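Local coordinates for protein spore germination lipase LipC (Metagenome, PDB 6NKD) that probably hydrolyses lipid esters as a GDSL-type lipase with an SGNH hydrolase fold, akin to lipases involved in spore germination, at residues A[6-11]-A[73-78]. Numbering follows the deposited sequence.
Sequences TALGDS and DVITIT
Thr6 to Leu8 pair in parallel with Ile75 to Ile77, the N-to-C directions of the two short strand segments differing by 14°: Thr6 N bonds to Val74 O, Leu8 N runs almost straight to Thr76 O (2.9 Å, 176° at the hydrogen), and Thr78 N reaches Leu8 O, while the return bond from Thr76 N to Thr6 O is weak. On one face Thr6 and Ile75 lie side by side, Thr6 CG2 resting 3.7 Å from Ile75 CG1. The CD1 branch of Leu8 then leans across to Ile75 CG2 at 4.1 Å. On the other face Thr76 OG1 sits 3.4 Å from Ala7 CB and hydrogen-bonds to Tyr5 OH. Past the strand ends, Thr78 OG1, also hydrogen-bonded to Thr13 OG1, donates to Asp10 OD2 (2.7 Å), arriving on the anti side of the carboxylate. With chi1 at 52°, Asp10 CG is tucked over its own backbone, turning OD2 also to Leu12 N in a weak bond that N-caps helix 11-14, which starts at Ser11, probably the catalytic nucleophile. The strands' C-terminal ends thus lead into the likely active site. Strands 41-47 and 130-134 continue the parallel sheet on either side, with helix 98-122 packed on Ile75 and Ile77, and helix 25-37 on Val74 and Thr76.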
ATOM      1  N   THR A   6     -11.678  -8.131  19.935  1.00 80.45           N
ATOM      2  CA  THR A   6     -10.782  -8.680  18.929  1.00 81.32           C
ATOM      3  C   THR A   6     -11.564  -8.982  17.657  1.00 80.14           C
ATOM      4  O   THR A   6     -12.757  -9.296  17.696  1.00 81.64           O
ATOM      5  CB  THR A   6     -10.075  -9.942  19.440  1.00 86.33           C
ATOM      6  OG1 THR A   6      -8.882 -10.166  18.678  1.00 89.70           O
ATOM      7  CG2 THR A   6     -10.972 -11.167  19.320  1.00 88.61           C
ATOM      8  N   ALA A   7     -10.885  -8.858  16.520  1.00 78.10           N
ATOM      9  CA  ALA A   7     -11.516  -9.052  15.223  1.00 76.19           C
ATOM     10  C   ALA A   7     -10.611  -9.896  14.343  1.00 73.53           C
ATOM     11  O   ALA A   7      -9.425  -9.587  14.190  1.00 74.07           O
ATOM     12  CB  ALA A   7     -11.820  -7.712  14.543  1.00 75.51           C
ATOM     13  N   LEU A   8     -11.173 -10.955  13.769  1.00 71.07           N
ATOM     14  CA  LEU A   8     -10.440 -11.875  12.916  1.00 70.61           C
ATOM     15  C   LEU A   8     -11.178 -12.025  11.596  1.00 72.09           C
ATOM     16  O   LEU A   8     -12.408 -11.951  11.549  1.00 72.65           O
ATOM     17  CB  LEU A   8     -10.287 -13.248  13.583  1.00 72.84           C
ATOM     18  CG  LEU A   8     -10.085 -13.233  15.099  1.00 76.39           C
ATOM     19  CD1 LEU A   8     -10.636 -14.505  15.722  1.00 80.23           C
ATOM     20  CD2 LEU A   8      -8.615 -13.056  15.442  1.00 79.54           C
ATOM     21  N   GLY A   9     -10.424 -12.227  10.524  1.00 72.03           N
ATOM     22  CA  GLY A   9     -11.053 -12.491   9.244  1.00 72.10           C
ATOM     23  C   GLY A   9     -10.140 -12.126   8.087  1.00 72.17           C
ATOM     24  O   GLY A   9      -8.919 -12.078   8.228  1.00 73.46           O
ATOM     25  N   ASP A  10     -10.776 -11.871   6.944  1.00 70.38           N
ATOM     26  CA  ASP A  10     -10.068 -11.650   5.690  1.00 69.30           C
ATOM     27  C   ASP A  10     -10.037 -10.172   5.324  1.00 66.65           C
ATOM     28  O   ASP A  10      -9.773  -9.320   6.178  1.00 65.53           O
ATOM     29  CB  ASP A  10     -10.713 -12.476   4.573  1.00 70.07           C
ATOM     30  CG  ASP A  10     -12.217 -12.260   4.473  1.00 71.97           C
ATOM     31  OD1 ASP A  10     -12.831 -12.786   3.521  1.00 74.16           O
ATOM     32  OD2 ASP A  10     -12.782 -11.550   5.333  1.00 73.39           O
ATOM     33  N   SER A  11     -10.305  -9.856   4.054  1.00 66.09           N
ATOM     34  CA  SER A  11     -10.199  -8.475   3.596  1.00 63.67           C
ATOM     35  C   SER A  11     -11.290  -7.592   4.189  1.00 62.58           C
ATOM     36  O   SER A  11     -11.096  -6.379   4.321  1.00 63.65           O
ATOM     37  CB  SER A  11     -10.248  -8.423   2.068  1.00 60.99           C
ATOM     38  OG  SER A  11     -11.389  -9.095   1.567  1.00 59.39           O
ATOM     39  N   ASP A  73     -14.003  -9.529  24.978  1.00 87.07           N
ATOM     40  CA  ASP A  73     -15.415  -9.557  25.332  1.00 87.67           C
ATOM     41  C   ASP A  73     -16.314  -9.678  24.111  1.00 83.48           C
ATOM     42  O   ASP A  73     -17.448 -10.157  24.235  1.00 84.10           O
ATOM     43  CB  ASP A  73     -15.789  -8.295  26.114  1.00 90.84           C
ATOM     44  CG  ASP A  73     -14.852  -8.029  27.276  1.00 96.31           C
ATOM     45  OD1 ASP A  73     -14.494  -8.991  27.989  1.00 99.40           O
ATOM     46  OD2 ASP A  73     -14.467  -6.857  27.473  1.00 98.25           O
ATOM     47  N   VAL A  74     -15.835  -9.247  22.945  1.00 79.53           N
ATOM     48  CA  VAL A  74     -16.563  -9.336  21.686  1.00 75.57           C
ATOM     49  C   VAL A  74     -15.597  -9.843  20.625  1.00 72.27           C
ATOM     50  O   VAL A  74     -14.455  -9.379  20.550  1.00 72.53           O
ATOM     51  CB  VAL A  74     -17.161  -7.977  21.268  1.00 74.86           C
ATOM     52  CG1 VAL A  74     -17.846  -8.086  19.914  1.00 71.53           C
ATOM     53  CG2 VAL A  74     -18.139  -7.471  22.320  1.00 78.53           C
ATOM     54  N   ILE A  75     -16.049 -10.800  19.815  1.00 69.74           N
ATOM     55  CA  ILE A  75     -15.246 -11.374  18.742  1.00 66.90           C
ATOM     56  C   ILE A  75     -16.065 -11.348  17.460  1.00 63.73           C
ATOM     57  O   ILE A  75     -17.226 -11.772  17.452  1.00 63.88           O
ATOM     58  CB  ILE A  75     -14.800 -12.815  19.061  1.00 68.62           C
ATOM     59  CG1 ILE A  75     -14.066 -12.873  20.401  1.00 72.26           C
ATOM     60  CG2 ILE A  75     -13.917 -13.358  17.947  1.00 67.02           C
ATOM     61  CD1 ILE A  75     -13.590 -14.258  20.775  1.00 74.63           C
ATOM     62  N   THR A  76     -15.466 -10.850  16.382  1.00 60.72           N
ATOM     63  CA  THR A  76     -16.080 -10.864  15.062  1.00 58.71           C
ATOM     64  C   THR A  76     -15.205 -11.661  14.108  1.00 58.35           C
ATOM     65  O   THR A  76     -13.974 -11.557  14.147  1.00 59.90           O
ATOM     66  CB  THR A  76     -16.293  -9.448  14.519  1.00 56.96           C
ATOM     67  OG1 THR A  76     -15.054  -8.729  14.547  1.00 57.76           O
ATOM     68  CG2 THR A  76     -17.330  -8.710  15.350  1.00 47.97           C
ATOM     69  N   ILE A  77     -15.840 -12.461  13.254  1.00 56.51           N
ATOM     70  CA  ILE A  77     -15.136 -13.337  12.326  1.00 55.89           C
ATOM     71  C   ILE A  77     -15.723 -13.152  10.934  1.00 54.24           C
ATOM     72  O   ILE A  77     -16.948 -13.144  10.768  1.00 52.57           O
ATOM     73  CB  ILE A  77     -15.218 -14.815  12.753  1.00 57.98           C
ATOM     74  CG1 ILE A  77     -14.704 -14.991  14.183  1.00 59.71           C
ATOM     75  CG2 ILE A  77     -14.423 -15.690  11.796  1.00 58.21           C
ATOM     76  CD1 ILE A  77     -14.732 -16.420  14.670  1.00 62.20           C
ATOM     77  N   THR A  78     -14.850 -12.995   9.942  1.00 55.14           N
ATOM     78  CA  THR A  78     -15.239 -12.986   8.541  1.00 56.09           C
ATOM     79  C   THR A  78     -14.415 -14.026   7.796  1.00 62.29           C
ATOM     80  O   THR A  78     -13.325 -14.405   8.232  1.00 63.27           O
ATOM     81  CB  THR A  78     -15.041 -11.605   7.891  1.00 51.05           C
ATOM     82  OG1 THR A  78     -13.644 -11.292   7.832  1.00 51.11           O
ATOM     83  CG2 THR A  78     -15.760 -10.531   8.686  1.00 47.27           C
TER